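Local coordinates for ABC sugar transporter, periplasmic sugar binding protein (Legionella pneumophila subsp. pneumophila, PDB 3ROT) that probably binds a sugar in the periplasm and hands it to an ABC transporter for import, at residues Val89-Arg95 and Tyr104-Gly109; Leu8-Gly12 and Gln50-Ile54; Ser20-Ala25 and Pro247-Tyr252; Leu145-Ala149 and Cys194-Gln198. All coordinates share one frame; numbering follows the deposited sequence.

Interaction 1 of 4, residues Val89-Arg95 and Tyr104-Gly109; sequences VIAVDTR and YLVFLG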
# COMPACT_ATOMS: atom_id res chain seq x y z
N VAL A 89 -6.63 -29.52 -0.05
CA VAL A 89 -6.41 -28.17 -0.53
C VAL A 89 -7.75 -27.50 -0.78
O VAL A 89 -8.61 -28.04 -1.46
CB VAL A 89 -5.59 -28.15 -1.83
CG1 VAL A 89 -5.37 -26.71 -2.26
CG2 VAL A 89 -4.26 -28.85 -1.62
N ILE A 90 -7.92 -26.32 -0.19
CA ILE A 90 -9.14 -25.55 -0.35
C ILE A 90 -8.81 -24.27 -1.12
O ILE A 90 -7.79 -23.63 -0.85
CB ILE A 90 -9.76 -25.20 1.03
CG1 ILE A 90 -10.42 -26.45 1.62
CG2 ILE A 90 -10.79 -24.08 0.89
CD1 ILE A 90 -11.11 -26.20 2.95
N ALA A 91 -9.64 -23.92 -2.09
CA ALA A 91 -9.40 -22.72 -2.86
C ALA A 91 -10.16 -21.56 -2.23
O ALA A 91 -11.32 -21.70 -1.85
CB ALA A 91 -9.86 -22.91 -4.31
N VAL A 92 -9.49 -20.42 -2.09
CA VAL A 92 -10.11 -19.24 -1.53
C VAL A 92 -9.85 -18.02 -2.41
O VAL A 92 -8.82 -17.93 -3.09
CB VAL A 92 -9.57 -18.95 -0.10
CG1 VAL A 92 -9.86 -20.13 0.81
CG2 VAL A 92 -8.08 -18.68 -0.16
N ASP A 93 -10.82 -17.10 -2.40
CA ASP A 93 -10.74 -15.85 -3.14
C ASP A 93 -10.86 -16.00 -4.65
O ASP A 93 -11.73 -15.39 -5.26
CB ASP A 93 -9.45 -15.11 -2.79
CG ASP A 93 -9.29 -13.81 -3.57
OD1 ASP A 93 -10.00 -12.83 -3.27
OD2 ASP A 93 -8.45 -13.79 -4.49
N THR A 94 -9.99 -16.80 -5.25
CA THR A 94 -10.01 -17.00 -6.69
C THR A 94 -9.85 -18.48 -6.98
O THR A 94 -9.05 -19.16 -6.34
CB THR A 94 -8.85 -16.27 -7.41
OG1 THR A 94 -8.83 -14.90 -7.01
CG2 THR A 94 -9.03 -16.35 -8.93
N ARG A 95 -10.61 -18.97 -7.95
CA ARG A 95 -10.54 -20.37 -8.32
C ARG A 95 -10.38 -20.55 -9.83
O ARG A 95 -10.76 -19.68 -10.60
CB ARG A 95 -11.79 -21.11 -7.87
CG ARG A 95 -13.06 -20.64 -8.55
CD ARG A 95 -14.13 -21.69 -8.40
NE ARG A 95 -15.48 -21.15 -8.50
CZ ARG A 95 -16.58 -21.84 -8.18
NH1 ARG A 95 -16.47 -23.09 -7.75
NH2 ARG A 95 -17.78 -21.27 -8.27
N TYR A 104 -8.82 -29.31 -6.31
CA TYR A 104 -8.94 -28.67 -5.01
C TYR A 104 -10.29 -29.17 -4.51
O TYR A 104 -11.14 -29.55 -5.32
CB TYR A 104 -8.87 -27.13 -5.12
CG TYR A 104 -10.01 -26.45 -5.87
CD1 TYR A 104 -11.22 -26.19 -5.24
CD2 TYR A 104 -9.87 -26.10 -7.21
CE1 TYR A 104 -12.27 -25.61 -5.92
CE2 TYR A 104 -10.92 -25.52 -7.90
CZ TYR A 104 -12.12 -25.28 -7.25
OH TYR A 104 -13.18 -24.74 -7.92
N LEU A 105 -10.48 -29.21 -3.20
CA LEU A 105 -11.73 -29.72 -2.65
C LEU A 105 -12.93 -28.81 -2.86
O LEU A 105 -13.87 -29.15 -3.58
CB LEU A 105 -11.55 -30.03 -1.17
CG LEU A 105 -10.56 -31.16 -0.85
CD1 LEU A 105 -10.35 -31.23 0.65
CD2 LEU A 105 -11.08 -32.50 -1.38
N VAL A 106 -12.89 -27.64 -2.22
CA VAL A 106 -13.98 -26.68 -2.32
C VAL A 106 -13.45 -25.26 -2.46
O VAL A 106 -12.26 -25.01 -2.29
CB VAL A 106 -14.89 -26.75 -1.09
CG1 VAL A 106 -15.56 -28.13 -1.03
CG2 VAL A 106 -14.07 -26.51 0.17
N PHE A 107 -14.36 -24.34 -2.76
CA PHE A 107 -14.01 -22.94 -2.95
C PHE A 107 -14.82 -22.02 -2.04
O PHE A 107 -16.05 -22.10 -2.00
CB PHE A 107 -14.25 -22.54 -4.41
CG PHE A 107 -14.11 -21.06 -4.67
CD1 PHE A 107 -12.87 -20.44 -4.58
CD2 PHE A 107 -15.21 -20.31 -5.04
CE1 PHE A 107 -12.73 -19.08 -4.85
CE2 PHE A 107 -15.09 -18.94 -5.32
CZ PHE A 107 -13.84 -18.33 -5.22
N LEU A 108 -14.11 -21.17 -1.31
CA LEU A 108 -14.73 -20.18 -0.43
C LEU A 108 -14.36 -18.82 -1.01
O LEU A 108 -13.19 -18.48 -1.11
CB LEU A 108 -14.19 -20.26 0.99
CG LEU A 108 -14.64 -21.44 1.85
CD1 LEU A 108 -13.62 -22.55 1.76
CD2 LEU A 108 -14.80 -20.98 3.30
N GLY A 109 -15.37 -18.06 -1.39
CA GLY A 109 -15.14 -16.74 -1.96
C GLY A 109 -16.42 -16.34 -2.65
O GLY A 109 -17.47 -16.96 -2.43
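Ala91 O is met twice by the neighbouring strand. Leu108 N donates a hydrogen bond to it at 2.9 Å, and Phe107 CA brings a C-H to the same oxygen at 3.2 Å. Further bonds, from Leu105 N to Val89 O, Ala91 N to Val106 O and Asp93 N to Leu108 O, zip the segments in parallel. On one face of the sheet, Ile90 CG2 presses on Leu108 CD1 at 3.3 Å, tighter than usual. Helix 247-264 covers this side. On the other face, Ala91 CB sits over the Tyr104 ring, 3.9 Å from its centroid. After the turn, Arg95 reaches across Phe107 as an extended chain, with CG between the backbone N and carbonyl carbon (chi1 64°). This CG stands above the centre of the Phe107 ring at 3.8 Å. NE passes the rim at CD2 and the guanidinium continues beyond, the two planes 16° apart. Asp93 C and Thr94 N lie at the edge of the same ring. Tyr104 OH reaches Arg95 CD at 3.2 Å. Asp93 OD2 is hydrogen-bonded to Thr94 OG1 and to a bound glycerol. Adjacent parallel strands, with the following loop at a probable ligand cleft, fit a lobe of the periplasmic binding protein fold.

Interaction 2 of 4, residues Leu8-Gly12 and Gln50-Ile54; sequences LITHG and QVQFI
The Gln50 amide and the His11 imidazole are the flat groups here, and they do not stack. Gln50 OE1 approaches the ring obliquely and touches its root instead, 3.2 Å from His11 CB. The rest of the amide lies against the Thr10 backbone, with NE2 3.6 Å from Thr10 C and CD 3.7 Å from Thr10 O. The ring has other aromatic company: Trp18 meets it edge to face, and His142 stands nearly perpendicular to it. Gln50 gets there as an extended chain, with CG anti to the backbone N (chi1 166°). Further along, the contact is oily. Ile9 CG2 touches Gln50 CG and Phe53 CB, 4.0 Å from each. Its other branch reaches Ile54: Ile9 CD1 lies 3.7 Å from Ile54 CA. Strand 5-9 is thus packed against helix 47-59 on one side, while Leu8 turns to helix 16-32. No hydrogen bond links the two segments directly. They share a partner instead: His11 ND1 and Gln50 NE2 both bond to Thr68 OG1, just past strand 64-67, the neighbour in the sheet. Gln50 OE1 and Thr10 O are buried without a partner in the model. The chemistry implies an indirect hold: one hydroxyl bridges helix and loop, and probably steadies the imidazole, whose NE2 bonds to a bound glycerol.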
# COMPACT_ATOMS: atom_id res chain seq x y z
N LEU A 8 -1.91 -20.94 4.65
CA LEU A 8 -2.81 -20.05 3.92
C LEU A 8 -1.87 -19.37 2.93
O LEU A 8 -1.00 -18.60 3.31
CB LEU A 8 -3.47 -19.01 4.85
CG LEU A 8 -4.23 -17.87 4.15
CD1 LEU A 8 -5.16 -18.42 3.07
CD2 LEU A 8 -5.02 -17.07 5.19
N ILE A 9 -2.03 -19.69 1.65
CA ILE A 9 -1.16 -19.14 0.64
C ILE A 9 -1.92 -18.25 -0.34
O ILE A 9 -2.99 -18.62 -0.83
CB ILE A 9 -0.45 -20.30 -0.10
CG1 ILE A 9 0.19 -21.23 0.94
CG2 ILE A 9 0.59 -19.75 -1.06
CD1 ILE A 9 0.88 -22.48 0.40
N THR A 10 -1.38 -17.05 -0.60
CA THR A 10 -2.02 -16.12 -1.52
C THR A 10 -1.01 -15.54 -2.51
O THR A 10 0.18 -15.79 -2.41
CB THR A 10 -2.71 -14.95 -0.78
OG1 THR A 10 -1.73 -14.14 -0.11
CG2 THR A 10 -3.71 -15.49 0.25
N HIS A 11 -1.52 -14.78 -3.47
CA HIS A 11 -0.68 -14.18 -4.49
C HIS A 11 -0.34 -12.72 -4.18
O HIS A 11 0.33 -12.06 -4.96
CB HIS A 11 -1.37 -14.26 -5.86
CG HIS A 11 -2.77 -13.73 -5.86
ND1 HIS A 11 -3.86 -14.51 -5.55
CD2 HIS A 11 -3.24 -12.48 -6.08
CE1 HIS A 11 -4.96 -13.76 -5.59
NE2 HIS A 11 -4.61 -12.53 -5.90
N GLY A 12 -0.82 -12.22 -3.04
CA GLY A 12 -0.55 -10.85 -2.67
C GLY A 12 -0.70 -10.64 -1.17
O GLY A 12 -1.31 -11.47 -0.49
N GLN A 50 4.47 -17.74 -5.60
CA GLN A 50 3.39 -18.44 -4.91
C GLN A 50 3.47 -19.93 -5.19
O GLN A 50 3.22 -20.75 -4.30
CB GLN A 50 2.02 -17.89 -5.34
CG GLN A 50 0.86 -18.79 -4.92
CD GLN A 50 -0.51 -18.18 -5.16
OE1 GLN A 50 -0.69 -17.39 -6.08
NE2 GLN A 50 -1.48 -18.56 -4.33
N VAL A 51 3.80 -20.30 -6.43
CA VAL A 51 3.91 -21.70 -6.80
C VAL A 51 5.00 -22.35 -5.95
O VAL A 51 4.83 -23.47 -5.46
CB VAL A 51 4.24 -21.87 -8.30
CG1 VAL A 51 4.67 -23.31 -8.59
CG2 VAL A 51 3.03 -21.52 -9.15
N GLN A 52 6.10 -21.65 -5.76
CA GLN A 52 7.19 -22.18 -4.95
C GLN A 52 6.72 -22.33 -3.50
O GLN A 52 7.04 -23.31 -2.83
CB GLN A 52 8.41 -21.26 -5.04
CG GLN A 52 9.61 -21.76 -4.25
CD GLN A 52 9.86 -23.24 -4.45
OE1 GLN A 52 9.90 -23.73 -5.59
NE2 GLN A 52 10.05 -23.97 -3.35
N PHE A 53 5.96 -21.35 -3.01
CA PHE A 53 5.43 -21.41 -1.64
C PHE A 53 4.61 -22.69 -1.44
O PHE A 53 4.80 -23.42 -0.47
CB PHE A 53 4.55 -20.20 -1.35
CG PHE A 53 5.31 -18.95 -1.01
CD1 PHE A 53 6.31 -18.96 -0.05
CD2 PHE A 53 5.00 -17.74 -1.64
CE1 PHE A 53 6.99 -17.80 0.30
CE2 PHE A 53 5.67 -16.57 -1.30
CZ PHE A 53 6.66 -16.60 -0.32
N ILE A 54 3.69 -22.95 -2.37
CA ILE A 54 2.84 -24.13 -2.32
C ILE A 54 3.68 -25.40 -2.35
O ILE A 54 3.41 -26.36 -1.63
CB ILE A 54 1.87 -24.16 -3.53
CG1 ILE A 54 0.89 -23.00 -3.43
CG2 ILE A 54 1.14 -25.49 -3.57
CD1 ILE A 54 0.00 -22.84 -4.64

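Interaction 3 of 4, residues Ser20-Ala25 and Pro247-Tyr252; sequences SLFQGA and PFLMGY
Leu21 meets the start of helix 247-264 along its length, in a close glycine-mediated crossing of two helices. Its CB lies 4.1 Å from Pro247 CB. CG is carried anti to the backbone N (chi1 177°), past the Pro247 carbonyl. The tip CD1 then drops in among backbone atoms, 3.1 Å from Pro247 O and 3.3 Å from Gly251 N. It also touches CB of Met250, a selenomethionine, at 3.6 Å. The two segments run roughly parallel, their axes 38° apart and only 6.4 Å from each other at closest approach. Gly24 and Gly251 make this possible, because neither has a side chain to hold the backbones apart. The gain is a set of C-H to carbonyl contacts in both directions: Leu21 CA points at Pro247 O and Gly24 CA at Phe248 O, while Gly251 CA returns to Leu21 O. Gly24 CA also stands over the centre of the Phe248 ring, 3.7 Å from the centroid and 12° off the normal. Gln23 CG touches the edge of that ring. Arg212 of the second subunit packs on both Gln23 and Phe248, so this corner also belongs to the dimer contact. One water accepts from Phe248 N and bonds weakly to Ser20 OG. Phe22 and Ala25 touch Leu8 of strand 5-9, which places helix 16-32 on the sheet of the N-terminal lobe. Farther along, Tyr252 OH bonds to Glu31, and Tyr252 CA passes 3.2 Å from Gly24 O.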
# COMPACT_ATOMS: atom_id res chain seq x y z
N SER A 20 -7.28 -8.52 6.16
CA SER A 20 -8.59 -8.84 6.71
C SER A 20 -8.80 -10.36 6.57
O SER A 20 -9.30 -11.02 7.47
CB SER A 20 -9.67 -8.06 5.95
OG SER A 20 -10.95 -8.36 6.46
N LEU A 21 -8.40 -10.90 5.42
CA LEU A 21 -8.52 -12.33 5.19
C LEU A 21 -7.60 -13.07 6.16
O LEU A 21 -7.98 -14.07 6.77
CB LEU A 21 -8.09 -12.67 3.76
CG LEU A 21 -8.12 -14.17 3.46
CD1 LEU A 21 -9.55 -14.57 3.22
CD2 LEU A 21 -7.26 -14.49 2.24
N PHE A 22 -6.37 -12.58 6.30
CA PHE A 22 -5.39 -13.20 7.19
C PHE A 22 -5.85 -13.23 8.65
O PHE A 22 -5.65 -14.23 9.34
CB PHE A 22 -4.05 -12.45 7.10
CG PHE A 22 -3.40 -12.49 5.74
CD1 PHE A 22 -3.68 -13.51 4.84
CD2 PHE A 22 -2.46 -11.52 5.39
CE1 PHE A 22 -3.03 -13.57 3.60
CE2 PHE A 22 -1.80 -11.58 4.15
CZ PHE A 22 -2.09 -12.61 3.26
N GLN A 23 -6.43 -12.13 9.12
CA GLN A 23 -6.89 -12.05 10.50
C GLN A 23 -8.01 -13.06 10.76
O GLN A 23 -8.04 -13.69 11.82
CB GLN A 23 -7.35 -10.63 10.83
CG GLN A 23 -7.88 -10.47 12.25
CD GLN A 23 -6.92 -10.99 13.33
OE1 GLN A 23 -7.34 -11.32 14.44
NE2 GLN A 23 -5.63 -11.05 13.01
N GLY A 24 -8.92 -13.23 9.80
CA GLY A 24 -9.99 -14.20 9.97
C GLY A 24 -9.42 -15.61 10.09
O GLY A 24 -9.89 -16.42 10.89
N ALA A 25 -8.41 -15.90 9.28
CA ALA A 25 -7.78 -17.21 9.29
C ALA A 25 -7.05 -17.43 10.62
O ALA A 25 -7.16 -18.50 11.23
CB ALA A 25 -6.82 -17.32 8.12
N PRO A 247 -13.87 -10.80 3.33
CA PRO A 247 -12.62 -11.56 3.47
C PRO A 247 -12.37 -12.19 4.85
O PRO A 247 -11.81 -13.29 4.93
CB PRO A 247 -11.54 -10.53 3.10
CG PRO A 247 -12.20 -9.20 3.28
CD PRO A 247 -13.61 -9.45 2.79
N PHE A 248 -12.77 -11.51 5.92
CA PHE A 248 -12.59 -12.04 7.26
C PHE A 248 -13.31 -13.39 7.39
O PHE A 248 -12.76 -14.36 7.89
CB PHE A 248 -13.14 -11.07 8.31
CG PHE A 248 -12.94 -11.52 9.73
CD1 PHE A 248 -11.88 -11.03 10.49
CD2 PHE A 248 -13.79 -12.47 10.30
CE1 PHE A 248 -11.67 -11.47 11.81
CE2 PHE A 248 -13.60 -12.92 11.61
CZ PHE A 248 -12.53 -12.42 12.36
N LEU A 249 -14.56 -13.42 6.91
CA LEU A 249 -15.39 -14.62 6.94
C LEU A 249 -14.75 -15.72 6.09
O LEU A 249 -14.71 -16.89 6.48
CB LEU A 249 -16.79 -14.30 6.40
CG LEU A 249 -17.82 -15.43 6.49
CD1 LEU A 249 -18.07 -15.77 7.95
CD2 LEU A 249 -19.11 -14.99 5.81
N MSE A 250 -14.24 -15.32 4.94
CA MSE A 250 -13.58 -16.22 4.00
C MSE A 250 -12.43 -16.88 4.74
O MSE A 250 -12.29 -18.10 4.75
CB MSE A 250 -13.04 -15.40 2.82
CG MSE A 250 -12.85 -16.15 1.51
SE MSE A 250 -12.19 -14.91 0.15
CE MSE A 250 -13.63 -13.69 0.08
N GLY A 251 -11.59 -16.06 5.37
CA GLY A 251 -10.46 -16.58 6.12
C GLY A 251 -10.88 -17.52 7.23
O GLY A 251 -10.43 -18.66 7.28
N TYR A 252 -11.74 -17.03 8.12
CA TYR A 252 -12.22 -17.81 9.27
C TYR A 252 -12.80 -19.15 8.85
O TYR A 252 -12.40 -20.21 9.35
CB TYR A 252 -13.28 -17.01 10.02
CG TYR A 252 -13.59 -17.56 11.40
CD1 TYR A 252 -12.97 -17.03 12.53
CD2 TYR A 252 -14.45 -18.65 11.55
CE1 TYR A 252 -13.19 -17.59 13.79
CE2 TYR A 252 -14.67 -19.21 12.81
CZ TYR A 252 -14.04 -18.68 13.92
OH TYR A 252 -14.24 -19.27 15.14
O HOH W 1 -14.41 -8.73 6.13

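Interaction 4 of 4, residues Leu145-Ala149 and Cys194-Gln198; sequences LEKRA and CLTSQ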
# COMPACT_ATOMS: atom_id res chain seq x y z
N LEU A 145 -10.27 -11.38 -11.61
CA LEU A 145 -10.59 -10.04 -12.07
C LEU A 145 -11.12 -10.04 -13.51
O LEU A 145 -11.91 -9.17 -13.86
CB LEU A 145 -9.35 -9.13 -11.94
CG LEU A 145 -8.74 -9.08 -10.53
CD1 LEU A 145 -7.69 -7.98 -10.48
CD2 LEU A 145 -9.83 -8.82 -9.49
N GLU A 146 -10.71 -11.00 -14.33
CA GLU A 146 -11.21 -11.07 -15.70
C GLU A 146 -12.72 -11.34 -15.65
O GLU A 146 -13.49 -10.76 -16.41
CB GLU A 146 -10.52 -12.18 -16.51
CG GLU A 146 -9.00 -12.12 -16.46
CD GLU A 146 -8.33 -13.14 -17.38
OE1 GLU A 146 -8.82 -14.29 -17.47
OE2 GLU A 146 -7.29 -12.79 -17.98
N LYS A 147 -13.13 -12.22 -14.74
CA LYS A 147 -14.55 -12.54 -14.59
C LYS A 147 -15.33 -11.31 -14.14
O LYS A 147 -16.45 -11.08 -14.60
CB LYS A 147 -14.74 -13.69 -13.59
CG LYS A 147 -14.25 -15.04 -14.08
CD LYS A 147 -15.03 -15.49 -15.30
CE LYS A 147 -14.63 -16.89 -15.75
NZ LYS A 147 -15.42 -17.35 -16.93
N ARG A 148 -14.75 -10.53 -13.23
CA ARG A 148 -15.41 -9.31 -12.75
C ARG A 148 -15.64 -8.33 -13.89
O ARG A 148 -16.75 -7.82 -14.08
CB ARG A 148 -14.56 -8.60 -11.69
CG ARG A 148 -14.66 -9.22 -10.34
CD ARG A 148 -13.72 -8.54 -9.36
NE ARG A 148 -13.49 -9.44 -8.24
CZ ARG A 148 -12.81 -9.14 -7.15
NH1 ARG A 148 -12.27 -7.94 -6.99
NH2 ARG A 148 -12.68 -10.06 -6.21
N ALA A 149 -14.57 -8.06 -14.63
CA ALA A 149 -14.63 -7.15 -15.76
C ALA A 149 -15.69 -7.62 -16.76
O ALA A 149 -16.50 -6.83 -17.23
CB ALA A 149 -13.27 -7.07 -16.44
N CYS A 194 -13.48 0.17 -10.34
CA CYS A 194 -12.16 -0.31 -9.91
C CYS A 194 -12.32 -1.78 -9.55
O CYS A 194 -13.12 -2.11 -8.68
CB CYS A 194 -11.67 0.46 -8.70
SG CYS A 194 -11.40 2.22 -8.99
N LEU A 195 -11.55 -2.64 -10.21
CA LEU A 195 -11.64 -4.08 -9.96
C LEU A 195 -11.14 -4.50 -8.58
O LEU A 195 -11.53 -5.55 -8.08
CB LEU A 195 -10.92 -4.86 -11.07
CG LEU A 195 -11.56 -4.64 -12.46
CD1 LEU A 195 -10.85 -5.46 -13.52
CD2 LEU A 195 -13.03 -5.02 -12.41
N THR A 196 -10.28 -3.69 -7.96
CA THR A 196 -9.80 -3.95 -6.60
C THR A 196 -9.41 -2.61 -5.97
O THR A 196 -9.36 -1.59 -6.67
CB THR A 196 -8.56 -4.87 -6.54
OG1 THR A 196 -7.39 -4.11 -6.85
CG2 THR A 196 -8.68 -6.04 -7.51
N SER A 197 -9.12 -2.62 -4.68
CA SER A 197 -8.74 -1.39 -4.00
C SER A 197 -7.39 -0.87 -4.49
O SER A 197 -7.06 0.31 -4.30
CB SER A 197 -8.72 -1.61 -2.49
OG SER A 197 -7.79 -2.61 -2.13
N GLN A 198 -6.59 -1.72 -5.13
CA GLN A 198 -5.29 -1.28 -5.64
C GLN A 198 -5.45 -0.22 -6.73
O GLN A 198 -4.56 0.62 -6.94
CB GLN A 198 -4.51 -2.45 -6.22
CG GLN A 198 -4.20 -3.56 -5.22
CD GLN A 198 -3.82 -4.83 -5.94
OE1 GLN A 198 -4.59 -5.36 -6.76
NE2 GLN A 198 -2.63 -5.34 -5.65
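Arg148 NH1 and Leu195 O form the tight point of this contact, a hydrogen bond of 2.7 Å. Arg148 runs extended from CG to NE (chi2 176°), which carries NH1 to the carbonyl. The nitrogen lies beyond the oxygen, nearly in line with the C=O bond, and the oxygen is near the guanidinium plane. The hydrogen bond is bent at the hydrogen, 134°. Leu145 adds a second close spot: its CD2 is 3.6 Å from Thr196 CG2, the two side chains crossing at about a right angle. The same CD2 sits over the rim of one guanidinium face. Leu195 is buried, but its carbon contacts are longer. Its two methyls lie against one face of the helix, CD2 4.0 Å from Arg148 CB and CD1 4.1 Å from Ala149 CB. On the solvent side, Glu146 and Lys147 are exposed. Thr196 is the N-cap of helix 197-208. Its OG1 accepts from Gln198 N and gives its own hydrogen to Gln198 OE1, which Gln139 also holds. Arg148 NH1 also bonds a bound glycerol; the carbonyl may help orient the arginine toward it. Helices following parallel strands are usual for this alpha/beta lobe, and the glycerol is consistent with a ligand cleft.

Interactions 1, 2 and 3 build one lobe, and interaction 4 belongs to the other. Interactions 1 and 2 sit on the same parallel sheet and meet where Asp93 OD2 lies 3.7 Å from His11 CE1. Interaction 3 packs on both: Met250 SE is 3.6 Å from Asp93 N, and Ala25 CB is 3.5 Å from Leu8 CD2. Interaction 4 stands across the gap, its centre about 18 Å from that of interaction 1, with nearest atoms about 5 Å apart. Glycerol, probably from the crystallisation liquor, is bonded by Asp93, His11 and Arg148. This is consistent with a sugar site between the lobes, to which interactions 1, 2 and 4 contribute.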